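1,4-dihydroxy-2-naphthoyl-CoA hydrolase (Synechocystis sp., PDB 4K00) catalyses the hydrolysis of 1,4-dihydroxy-2-naphthoyl-CoA to 1,4-dihydroxy-2-naphthoate and free CoA, a step of phylloquinone (vitamin K1) biosynthesis. Local coordinates at residues L78-T83 with Y96-A101; D67-A72 with A104-R109; Y9-Y14 with L30-E35; L59-A64 with A110-V115. All coordinates share one frame; numbering follows the deposited sequence.

Interaction 1: L78-T83 with Y96-A101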
# COMPACT_ATOMS: atom_id res chain seq x y z
N LEU A 78 -13.08 -11.82 -7.03
CA LEU A 78 -13.91 -10.70 -7.46
C LEU A 78 -13.77 -10.49 -8.96
O LEU A 78 -12.77 -10.88 -9.56
CB LEU A 78 -13.51 -9.43 -6.73
CG LEU A 78 -13.40 -9.50 -5.20
CD1 LEU A 78 -13.06 -8.13 -4.66
CD2 LEU A 78 -14.68 -10.04 -4.58
N LEU A 79 -14.79 -9.89 -9.57
CA LEU A 79 -14.70 -9.38 -10.93
C LEU A 79 -14.81 -7.87 -10.90
O LEU A 79 -15.68 -7.31 -10.23
CB LEU A 79 -15.84 -9.97 -11.78
CG LEU A 79 -15.88 -11.49 -11.87
CD1 LEU A 79 -17.11 -11.96 -12.62
CD2 LEU A 79 -14.62 -12.01 -12.52
N VAL A 80 -13.91 -7.20 -11.61
CA VAL A 80 -14.03 -5.77 -11.85
C VAL A 80 -14.36 -5.55 -13.31
O VAL A 80 -13.54 -5.83 -14.19
CB VAL A 80 -12.73 -5.01 -11.55
CG1 VAL A 80 -12.97 -3.51 -11.69
CG2 VAL A 80 -12.20 -5.36 -10.17
N ASN A 81 -15.58 -5.07 -13.56
CA ASN A 81 -16.02 -4.83 -14.91
C ASN A 81 -15.89 -3.37 -15.25
O ASN A 81 -16.39 -2.51 -14.54
CB ASN A 81 -17.47 -5.28 -15.10
CG ASN A 81 -17.57 -6.75 -15.43
OD1 ASN A 81 -17.20 -7.17 -16.53
ND2 ASN A 81 -18.04 -7.53 -14.49
N LEU A 82 -15.21 -3.12 -16.36
CA LEU A 82 -14.74 -1.80 -16.71
C LEU A 82 -15.36 -1.42 -18.05
O LEU A 82 -15.36 -2.23 -18.99
CB LEU A 82 -13.21 -1.78 -16.79
CG LEU A 82 -12.56 -0.67 -17.61
CD1 LEU A 82 -12.71 0.67 -16.90
CD2 LEU A 82 -11.08 -0.97 -17.85
N THR A 83 -15.88 -0.21 -18.12
CA THR A 83 -16.18 0.45 -19.39
C THR A 83 -15.42 1.76 -19.54
O THR A 83 -15.35 2.55 -18.59
CB THR A 83 -17.68 0.73 -19.50
OG1 THR A 83 -18.40 -0.51 -19.43
CG2 THR A 83 -18.01 1.43 -20.80
N TYR A 96 -16.59 1.48 -13.37
CA TYR A 96 -16.27 0.16 -12.83
C TYR A 96 -17.44 -0.35 -12.02
O TYR A 96 -18.07 0.41 -11.29
CB TYR A 96 -15.05 0.21 -11.91
CG TYR A 96 -13.83 0.94 -12.42
CD1 TYR A 96 -13.69 2.32 -12.30
CD2 TYR A 96 -12.78 0.23 -13.00
CE1 TYR A 96 -12.56 2.98 -12.75
CE2 TYR A 96 -11.63 0.88 -13.44
CZ TYR A 96 -11.52 2.25 -13.31
OH TYR A 96 -10.39 2.89 -13.76
N GLU A 97 -17.70 -1.65 -12.13
CA GLU A 97 -18.49 -2.35 -11.12
C GLU A 97 -17.68 -3.50 -10.56
O GLU A 97 -17.07 -4.25 -11.33
CB GLU A 97 -19.77 -2.94 -11.72
CG GLU A 97 -20.73 -1.93 -12.30
CD GLU A 97 -22.12 -2.51 -12.49
OE1 GLU A 97 -22.22 -3.67 -12.92
OE2 GLU A 97 -23.10 -1.81 -12.19
N ILE A 98 -17.68 -3.64 -9.23
CA ILE A 98 -16.96 -4.73 -8.57
C ILE A 98 -17.97 -5.69 -7.96
O ILE A 98 -18.84 -5.29 -7.18
CB ILE A 98 -16.00 -4.23 -7.47
CG1 ILE A 98 -15.07 -3.15 -8.04
CG2 ILE A 98 -15.18 -5.38 -6.90
CD1 ILE A 98 -14.19 -2.49 -6.99
N SER A 99 -17.84 -6.96 -8.31
CA SER A 99 -18.78 -7.97 -7.86
C SER A 99 -18.05 -9.22 -7.40
O SER A 99 -16.90 -9.46 -7.79
CB SER A 99 -19.75 -8.31 -9.00
OG SER A 99 -19.03 -8.75 -10.14
N GLN A 100 -18.73 -10.03 -6.60
CA GLN A 100 -18.30 -11.41 -6.33
C GLN A 100 -18.42 -12.26 -7.59
O GLN A 100 -19.44 -12.21 -8.27
CB GLN A 100 -19.13 -12.02 -5.22
CG GLN A 100 -18.96 -11.34 -3.87
CD GLN A 100 -17.68 -11.74 -3.17
OE1 GLN A 100 -16.94 -12.59 -3.65
NE2 GLN A 100 -17.40 -11.13 -2.04
N ALA A 101 -17.39 -13.03 -7.89
CA ALA A 101 -17.36 -13.77 -9.14
C ALA A 101 -18.49 -14.78 -9.17
O ALA A 101 -19.13 -14.98 -10.20
CB ALA A 101 -16.01 -14.45 -9.33
O HOH W 1 -18.73 -6.60 -11.74

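Interaction 2: D67-A72 with A104-R109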
# COMPACT_ATOMS: atom_id res chain seq x y z
N ASP A 67 -18.53 4.16 -4.58
CA ASP A 67 -19.55 3.88 -3.57
C ASP A 67 -19.52 2.41 -3.18
O ASP A 67 -19.38 1.53 -4.03
CB ASP A 67 -20.94 4.23 -4.10
CG ASP A 67 -21.05 5.67 -4.55
OD1 ASP A 67 -20.89 6.59 -3.73
OD2 ASP A 67 -21.31 5.88 -5.74
N PHE A 68 -19.67 2.14 -1.89
CA PHE A 68 -19.57 0.79 -1.36
C PHE A 68 -20.94 0.30 -0.92
O PHE A 68 -21.66 0.99 -0.20
CB PHE A 68 -18.58 0.75 -0.19
CG PHE A 68 -17.23 1.30 -0.54
CD1 PHE A 68 -16.27 0.50 -1.15
CD2 PHE A 68 -16.93 2.64 -0.31
CE1 PHE A 68 -15.04 1.03 -1.50
CE2 PHE A 68 -15.69 3.16 -0.66
CZ PHE A 68 -14.75 2.35 -1.25
N PHE A 69 -21.30 -0.90 -1.38
CA PHE A 69 -22.61 -1.47 -1.13
C PHE A 69 -22.51 -2.65 -0.16
O PHE A 69 -23.40 -2.88 0.65
CB PHE A 69 -23.24 -1.92 -2.46
CG PHE A 69 -23.34 -0.82 -3.48
CD1 PHE A 69 -23.96 0.38 -3.16
CD2 PHE A 69 -22.81 -0.97 -4.74
CE1 PHE A 69 -24.05 1.40 -4.09
CE2 PHE A 69 -22.90 0.04 -5.67
CZ PHE A 69 -23.51 1.23 -5.34
N ALA A 70 -21.42 -3.41 -0.25
CA ALA A 70 -21.28 -4.62 0.56
C ALA A 70 -19.80 -5.00 0.65
O ALA A 70 -19.03 -4.71 -0.27
CB ALA A 70 -22.08 -5.75 -0.05
N PRO A 71 -19.40 -5.64 1.75
CA PRO A 71 -17.98 -5.93 2.00
C PRO A 71 -17.49 -7.17 1.28
O PRO A 71 -18.30 -7.99 0.84
CB PRO A 71 -17.92 -6.12 3.51
CG PRO A 71 -19.27 -6.67 3.86
CD PRO A 71 -20.24 -6.02 2.91
N ALA A 72 -16.17 -7.29 1.14
CA ALA A 72 -15.54 -8.54 0.75
C ALA A 72 -14.51 -8.96 1.78
O ALA A 72 -14.13 -8.18 2.65
CB ALA A 72 -14.90 -8.38 -0.62
N ALA A 104 -22.24 -13.00 -8.01
CA ALA A 104 -22.53 -11.78 -8.77
C ALA A 104 -23.05 -10.63 -7.89
O ALA A 104 -23.51 -9.62 -8.40
CB ALA A 104 -23.51 -12.06 -9.90
N GLN A 105 -22.97 -10.79 -6.57
CA GLN A 105 -23.27 -9.69 -5.67
C GLN A 105 -22.43 -8.46 -6.01
O GLN A 105 -21.20 -8.54 -6.03
CB GLN A 105 -23.01 -10.10 -4.22
CG GLN A 105 -23.34 -9.01 -3.22
CD GLN A 105 -22.95 -9.39 -1.80
OE1 GLN A 105 -22.01 -10.16 -1.58
NE2 GLN A 105 -23.66 -8.85 -0.84
N LEU A 106 -23.10 -7.34 -6.24
CA LEU A 106 -22.43 -6.05 -6.45
C LEU A 106 -21.89 -5.47 -5.14
O LEU A 106 -22.64 -5.18 -4.20
CB LEU A 106 -23.40 -5.06 -7.09
CG LEU A 106 -22.81 -3.68 -7.42
CD1 LEU A 106 -21.85 -3.78 -8.59
CD2 LEU A 106 -23.94 -2.71 -7.73
N LEU A 107 -20.58 -5.27 -5.10
CA LEU A 107 -19.91 -4.76 -3.91
C LEU A 107 -19.70 -3.24 -3.95
O LEU A 107 -19.79 -2.56 -2.93
CB LEU A 107 -18.57 -5.46 -3.75
CG LEU A 107 -18.64 -6.98 -3.71
CD1 LEU A 107 -17.24 -7.56 -3.61
CD2 LEU A 107 -19.51 -7.43 -2.56
N ALA A 108 -19.40 -2.72 -5.14
CA ALA A 108 -19.01 -1.32 -5.30
C ALA A 108 -19.16 -0.88 -6.75
O ALA A 108 -19.06 -1.69 -7.67
CB ALA A 108 -17.57 -1.10 -4.84
N ARG A 109 -19.40 0.41 -6.95
CA ARG A 109 -19.29 1.05 -8.26
C ARG A 109 -18.30 2.21 -8.14
O ARG A 109 -18.16 2.80 -7.07
CB ARG A 109 -20.65 1.59 -8.73
CG ARG A 109 -21.11 2.82 -7.96
CD ARG A 109 -22.44 3.38 -8.45
NE ARG A 109 -22.85 4.52 -7.63
CZ ARG A 109 -23.94 5.24 -7.83
NH1 ARG A 109 -24.77 4.95 -8.82
NH2 ARG A 109 -24.22 6.26 -7.02
O HOH W 2 -19.32 -10.18 -0.28

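Interaction 3: Y9-Y14 with L30-E35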
# COMPACT_ATOMS: atom_id res chain seq x y z
N TYR A 9 -11.81 -7.80 -15.37
CA TYR A 9 -10.58 -8.09 -14.65
C TYR A 9 -10.89 -8.95 -13.44
O TYR A 9 -11.72 -8.59 -12.59
CB TYR A 9 -9.95 -6.78 -14.20
CG TYR A 9 -8.76 -6.90 -13.28
CD1 TYR A 9 -7.58 -7.51 -13.71
CD2 TYR A 9 -8.79 -6.36 -12.01
CE1 TYR A 9 -6.48 -7.61 -12.88
CE2 TYR A 9 -7.69 -6.43 -11.17
CZ TYR A 9 -6.54 -7.07 -11.61
OH TYR A 9 -5.46 -7.13 -10.77
N GLU A 10 -10.24 -10.11 -13.39
CA GLU A 10 -10.43 -11.02 -12.28
C GLU A 10 -9.39 -10.76 -11.19
O GLU A 10 -8.19 -10.62 -11.47
CB GLU A 10 -10.34 -12.44 -12.81
CG GLU A 10 -10.48 -13.52 -11.78
CD GLU A 10 -10.45 -14.89 -12.43
OE1 GLU A 10 -10.65 -14.96 -13.66
OE2 GLU A 10 -10.22 -15.88 -11.71
N ARG A 11 -9.84 -10.67 -9.95
CA ARG A 11 -8.97 -10.25 -8.85
C ARG A 11 -9.29 -11.05 -7.59
O ARG A 11 -10.40 -10.99 -7.06
CB ARG A 11 -9.13 -8.75 -8.59
CG ARG A 11 -8.34 -8.22 -7.40
CD ARG A 11 -6.83 -8.35 -7.59
NE ARG A 11 -6.15 -7.21 -7.00
CZ ARG A 11 -5.97 -7.03 -5.69
NH1 ARG A 11 -6.38 -7.94 -4.81
NH2 ARG A 11 -5.36 -5.93 -5.25
N GLN A 12 -8.30 -11.80 -7.13
CA GLN A 12 -8.31 -12.42 -5.81
C GLN A 12 -8.04 -11.41 -4.71
O GLN A 12 -7.15 -10.56 -4.84
CB GLN A 12 -7.25 -13.53 -5.78
CG GLN A 12 -7.11 -14.21 -4.43
CD GLN A 12 -8.18 -15.26 -4.22
OE1 GLN A 12 -8.91 -15.22 -3.23
NE2 GLN A 12 -8.29 -16.20 -5.15
N VAL A 13 -8.79 -11.51 -3.61
CA VAL A 13 -8.53 -10.69 -2.44
C VAL A 13 -7.41 -11.32 -1.63
O VAL A 13 -7.49 -12.49 -1.24
CB VAL A 13 -9.79 -10.50 -1.56
CG1 VAL A 13 -9.43 -9.69 -0.32
CG2 VAL A 13 -10.91 -9.81 -2.33
N TYR A 14 -6.34 -10.56 -1.40
CA TYR A 14 -5.21 -11.07 -0.62
C TYR A 14 -5.28 -10.51 0.78
O TYR A 14 -6.02 -9.57 1.03
CB TYR A 14 -3.89 -10.66 -1.27
CG TYR A 14 -3.75 -11.19 -2.67
CD1 TYR A 14 -3.60 -12.54 -2.90
CD2 TYR A 14 -3.80 -10.34 -3.76
CE1 TYR A 14 -3.48 -13.04 -4.19
CE2 TYR A 14 -3.69 -10.82 -5.05
CZ TYR A 14 -3.54 -12.17 -5.25
OH TYR A 14 -3.43 -12.67 -6.53
N LEU A 30 -10.51 0.72 -4.81
CA LEU A 30 -10.07 1.69 -5.81
C LEU A 30 -8.78 1.26 -6.49
O LEU A 30 -8.62 1.47 -7.69
CB LEU A 30 -9.87 3.08 -5.21
CG LEU A 30 -11.03 4.05 -5.32
CD1 LEU A 30 -10.66 5.38 -4.67
CD2 LEU A 30 -11.46 4.25 -6.77
N GLN A 31 -7.87 0.66 -5.72
CA GLN A 31 -6.64 0.08 -6.28
C GLN A 31 -7.00 -0.99 -7.33
O GLN A 31 -6.41 -1.03 -8.41
CB GLN A 31 -5.75 -0.49 -5.16
CG GLN A 31 -4.49 -1.23 -5.60
CD GLN A 31 -3.70 -0.45 -6.62
OE1 GLN A 31 -3.63 0.78 -6.57
NE2 GLN A 31 -3.09 -1.17 -7.56
N MET A 32 -7.99 -1.83 -7.02
CA MET A 32 -8.38 -2.91 -7.93
C MET A 32 -8.96 -2.33 -9.21
O MET A 32 -8.78 -2.90 -10.29
CB MET A 32 -9.41 -3.81 -7.27
CG MET A 32 -8.91 -4.62 -6.08
SD MET A 32 -10.27 -5.43 -5.23
CE MET A 32 -9.43 -5.98 -3.74
N CYS A 33 -9.64 -1.20 -9.09
CA CYS A 33 -10.14 -0.47 -10.28
C CYS A 33 -9.00 -0.02 -11.18
O CYS A 33 -9.03 -0.24 -12.38
CB CYS A 33 -10.99 0.73 -9.85
SG CYS A 33 -12.59 0.27 -9.16
N HIS A 34 -7.98 0.61 -10.60
CA HIS A 34 -6.85 1.06 -11.39
C HIS A 34 -6.13 -0.13 -12.04
O HIS A 34 -5.71 -0.04 -13.19
CB HIS A 34 -5.89 1.92 -10.54
CG HIS A 34 -4.99 2.80 -11.35
ND1 HIS A 34 -3.87 2.32 -12.00
CD2 HIS A 34 -5.06 4.12 -11.65
CE1 HIS A 34 -3.28 3.31 -12.65
NE2 HIS A 34 -3.98 4.41 -12.45
N GLU A 35 -6.03 -1.24 -11.32
CA GLU A 35 -5.47 -2.48 -11.89
C GLU A 35 -6.27 -2.96 -13.11
O GLU A 35 -5.68 -3.40 -14.10
CB GLU A 35 -5.43 -3.59 -10.85
CG GLU A 35 -4.47 -3.31 -9.69
CD GLU A 35 -4.59 -4.33 -8.58
OE1 GLU A 35 -5.17 -5.43 -8.79
OE2 GLU A 35 -4.10 -4.04 -7.46

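Interaction 4: L59-A64 with A110-V115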
# COMPACT_ATOMS: atom_id res chain seq x y z
N LEU A 59 -0.41 11.24 -18.15
CA LEU A 59 -1.82 10.86 -18.12
C LEU A 59 -2.32 10.75 -16.69
O LEU A 59 -2.67 9.66 -16.24
CB LEU A 59 -2.05 9.52 -18.79
CG LEU A 59 -1.98 9.49 -20.31
CD1 LEU A 59 -1.79 8.05 -20.79
CD2 LEU A 59 -3.24 10.09 -20.90
N PRO A 60 -2.34 11.87 -15.98
CA PRO A 60 -2.80 11.87 -14.61
C PRO A 60 -4.28 11.54 -14.50
O PRO A 60 -5.08 11.90 -15.37
CB PRO A 60 -2.57 13.30 -14.14
CG PRO A 60 -2.55 14.10 -15.39
CD PRO A 60 -1.98 13.21 -16.45
N LEU A 61 -4.62 10.86 -13.42
CA LEU A 61 -5.98 10.69 -13.00
C LEU A 61 -6.38 12.01 -12.33
O LEU A 61 -5.66 12.51 -11.47
CB LEU A 61 -6.04 9.46 -12.08
CG LEU A 61 -7.38 8.97 -11.55
CD1 LEU A 61 -7.32 7.49 -11.24
CD2 LEU A 61 -7.73 9.77 -10.30
N VAL A 62 -7.48 12.61 -12.77
CA VAL A 62 -7.90 13.91 -12.25
C VAL A 62 -9.15 13.85 -11.36
O VAL A 62 -9.50 14.82 -10.69
CB VAL A 62 -8.15 14.94 -13.37
CG1 VAL A 62 -6.86 15.19 -14.14
CG2 VAL A 62 -9.27 14.49 -14.30
N HIS A 63 -9.83 12.71 -11.37
CA HIS A 63 -11.00 12.51 -10.54
C HIS A 63 -11.16 11.01 -10.27
O HIS A 63 -10.93 10.18 -11.15
CB HIS A 63 -12.26 13.07 -11.22
CG HIS A 63 -13.55 12.67 -10.56
ND1 HIS A 63 -14.06 13.32 -9.46
CD2 HIS A 63 -14.43 11.68 -10.86
CE1 HIS A 63 -15.20 12.74 -9.09
NE2 HIS A 63 -15.45 11.75 -9.94
N ALA A 64 -11.57 10.69 -9.06
CA ALA A 64 -11.97 9.34 -8.71
C ALA A 64 -13.17 9.40 -7.79
O ALA A 64 -13.30 10.33 -6.97
CB ALA A 64 -10.83 8.59 -8.04
N ALA A 110 -17.60 2.52 -9.23
CA ALA A 110 -16.59 3.57 -9.20
C ALA A 110 -16.42 4.23 -10.57
O ALA A 110 -16.87 3.69 -11.59
CB ALA A 110 -15.25 3.00 -8.73
N GLN A 111 -15.79 5.39 -10.56
CA GLN A 111 -15.38 6.09 -11.77
C GLN A 111 -13.99 6.67 -11.57
O GLN A 111 -13.66 7.10 -10.46
CB GLN A 111 -16.34 7.21 -12.10
CG GLN A 111 -17.70 6.75 -12.57
CD GLN A 111 -18.53 7.88 -13.17
OE1 GLN A 111 -18.26 9.06 -12.94
NE2 GLN A 111 -19.55 7.51 -13.94
N THR A 112 -13.17 6.64 -12.61
CA THR A 112 -11.95 7.44 -12.65
C THR A 112 -11.89 8.23 -13.97
O THR A 112 -12.30 7.73 -15.00
CB THR A 112 -10.68 6.57 -12.50
OG1 THR A 112 -10.62 5.58 -13.54
CG2 THR A 112 -10.65 5.86 -11.14
N HIS A 113 -11.43 9.47 -13.91
CA HIS A 113 -11.24 10.31 -15.09
C HIS A 113 -9.76 10.61 -15.24
O HIS A 113 -9.05 10.85 -14.24
CB HIS A 113 -11.97 11.66 -14.96
CG HIS A 113 -13.45 11.56 -14.75
ND1 HIS A 113 -14.13 10.36 -14.67
CD2 HIS A 113 -14.38 12.53 -14.60
CE1 HIS A 113 -15.41 10.60 -14.48
NE2 HIS A 113 -15.59 11.91 -14.44
N HIS A 114 -9.32 10.62 -16.48
CA HIS A 114 -7.91 10.70 -16.82
C HIS A 114 -7.75 11.71 -17.94
O HIS A 114 -8.56 11.76 -18.88
CB HIS A 114 -7.40 9.35 -17.33
CG HIS A 114 -7.77 8.18 -16.47
ND1 HIS A 114 -6.84 7.44 -15.79
CD2 HIS A 114 -8.97 7.62 -16.20
CE1 HIS A 114 -7.45 6.47 -15.13
NE2 HIS A 114 -8.75 6.56 -15.35
N VAL A 115 -6.70 12.52 -17.86
CA VAL A 115 -6.47 13.50 -18.89
C VAL A 115 -5.04 13.42 -19.39
O VAL A 115 -4.13 13.03 -18.66
CB VAL A 115 -6.75 14.93 -18.40
CG1 VAL A 115 -8.17 15.04 -17.86
CG2 VAL A 115 -5.73 15.35 -17.36
O HOH W 3 -3.89 7.26 -16.20
O HOH W 4 -17.76 10.26 -10.41

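Interaction 1: L78-T83 with Y96-A101
Leu82 and Tyr96 lie side by side and point the same way, the leucine CD1 methyl resting 3.6 Å from CE2 of the Tyr96 ring. Val80 CG1 reaches CD2 of the same ring from the other side of its plane, at a slant, while the other valine methyl, CG2, approaches Ile98 CG1. Branched aliphatics suit this face because it turns inward. Leu78 CD1 extends the row to Ile98 CG2. Leu78 and Gln100 diverge, but Gln100 bends back (chi2 -78°), bringing OE1 3.5 Å from Leu78 CD2 while NE2 bonds Asp76. On the face of Leu79 and Ser99, Leu79 CG packs against Ala101 CB, just past the strand end; a water there accepts from Asn81 ND2, donates to Glu97 O and bonds Ser99 OG, while Asn81 OD1 bonds Thr8 OG1, as befits a more polar surface. Four nearly straight backbone bonds, including Asn81 N to Glu97 O (2.8 Å), join this antiparallel hairpin. An alanine in place of Tyr96 would probably leave Leu82 CD1 and Val80 CG1 facing a gap and Thr112 OG1 without its hydroxyl partner. Helix 26-43 lies against the apolar face, with Ala36 on Val80 and Trp40 on Leu82; strand 6-12 borders strand 77-86, and 106-118 borders 91-100.

Interaction 2: D67-A72 with A104-R109
Arg109 turns its CG into the position between its own backbone N and carbonyl carbon (chi1 72°) and then runs extended to NE, which lays the chain alongside Asp67, pointing the same way. The aspartate sets its CG beside its backbone N (chi1 -57°), and OD2 accepts from Arg109 NE at 2.8 Å in a salt bridge. OD2 is met on its anti side, somewhat out of the carboxylate plane but close to the guanidinium plane; NH2 adds a weak bond to it. The same two residues form an antiparallel hydrogen-bonded pair, exchanging two backbone bonds. Farther along, Leu107 and Ala108 form a classic beta bulge opposite Ile98, and here Leu107 O accepts from both Phe69 N (2.7 Å) and Ala70 N (3.2 Å), from the same face of its carbonyl plane. The Phe69 ring slants across Leu106, whose CD2 comes within 3.6 Å of CE2, and its CZ lies 3.9 Å from Arg109 CG. Small residues suit the loop beyond: Ala70 CB admits Leu107 CD2 at 4.0 Å, and Ala72 CB meets CD1. A water joins Pro71 O to Gln105 OE1. Asp67 OD1 bonds His63 ND1 of the second subunit, and the sheet continues across that interface. An asparagine in place of Asp67 would probably leave the Arg109 charge without its mate and weaken the tie to that histidine. The arginine probably favours the ionised carboxylate, which, by sharing its oxygens between Arg109 and the neighbour's histidine, links the strand pair to the interface.

Interaction 3: Y9-Y14 with L30-E35
Strand 9-12 and helix 30-35 run at 141° to each other, their axes 9.5 Å apart, a spacing that leaves room for long side chains between them. Arg11 reaches across it: bent at chi2 and chi3, its chain turns the guanidinium side-on to Glu35, which comes over from the helix extended beyond CG. Arg11 NE gives an almost straight bond to the syn lone pair of Glu35 OE1 (2.7 Å, 174° at the hydrogen), and NH2 bonds OE2 at 3.2 Å, so that one nitrogen serves each oxygen and the planes lie 13° apart. Tyr9 OH also donates to OE1, at 2.6 Å on the anti side, somewhat out of the carboxylate plane, with its ring almost perpendicular to that plane. Gln31 NE2, one helical turn back, takes the anti lone pair of OE2 at 3.0 Å. Each oxygen of this buried carboxylate is gripped by two donors, which fixes its rotation and would probably keep it ionised. Met32 crosses Arg11 at about a right angle and lies over one face of the guanidinium, CG 3.7 Å above the plane; its thioether chain suits a flat cationic surface, and its CE reaches Val13 CG2. Arg11 NH1 bonds Gln12 O and forms a second salt bridge with Asp17. Beyond the chain, Tyr14 OH of the third subunit bonds weakly to Tyr9 OH, and Gln31 OE1 meets Tyr25 of the second. Helix 26-43 is the central helix of the hotdog fold, the sausage around which the antiparallel sheet wraps, and this charged cluster joins it to strand 6-12.

Interaction 4: L59-A64 with A110-V115
Val62 and Val115 meet across neighbouring strands at the edge of a classic beta bulge, where Val62 and His63 both lie opposite His113 in the antiparallel sheet of the hotdog fold. The two valine side chains cross at about a right angle, and CG1 of Val62 presses on CG2 of Val115 at 3.4 Å, tighter than usual for two methyls. Pro60 N, having no hydrogen, makes no bond to Val115 O, while its ring gives CG for packing on Val115 CG2. One place along, His63 and His113 point the same way with their ring planes 48° apart. CD2 of His63 stands 3.7 Å above the centre of the His113 ring, put there by a first torsion that sends its CG anti to the backbone N (168°). On the opposite face, Leu61 CD1 nestles against Thr112 CB at 3.7 Å and approaches CE1 of the His114 ring.

Backbone bonds hold the bulge, Val62 N donating to His113 O and His113 N to His63 O; Val115 N to Pro60 O continues the pairing beyond it. In the next shell His63 ND1 bonds Asp67 of the second subunit, on whose strand the sheet continues, while a water links His63 NE2 to Gln111 OE1. His114 stacks on Phe92, and Leu61 touches His34 of helix 26-43. Thr112 suits its place because its methyl packs while its hydroxyl bonds. Thr112 OG1, besides its Tyr96 partner, is hydrogen-bonded to His114 NE2 at 2.8 Å, and His114 ND1, at the far side of the ring, shares a water with Leu59 O.

How the interactions relate
From the N terminus, strand 6-12 is followed by helix 26-43, and interaction 3 closes that first loop before the others open. Interaction 4 then spans the longest stretch, pairing 59-64 with 110-115. Within it lies interaction 2, farther along the same two strands, and within that interaction 1, the hairpin of 77-86 and 91-100; the three are concentric and none cross. Ile98 bonds Leu107 and Ala108 to join interactions 1 and 2, Val80 bonds Tyr9 to bring in interaction 3, and Cys33 packs on Ala110 to link helix and interaction 4. Interaction 3 ties sheet to helix, the others tie strand to strand, while interactions 2, 3 and 4 also touch the second subunit.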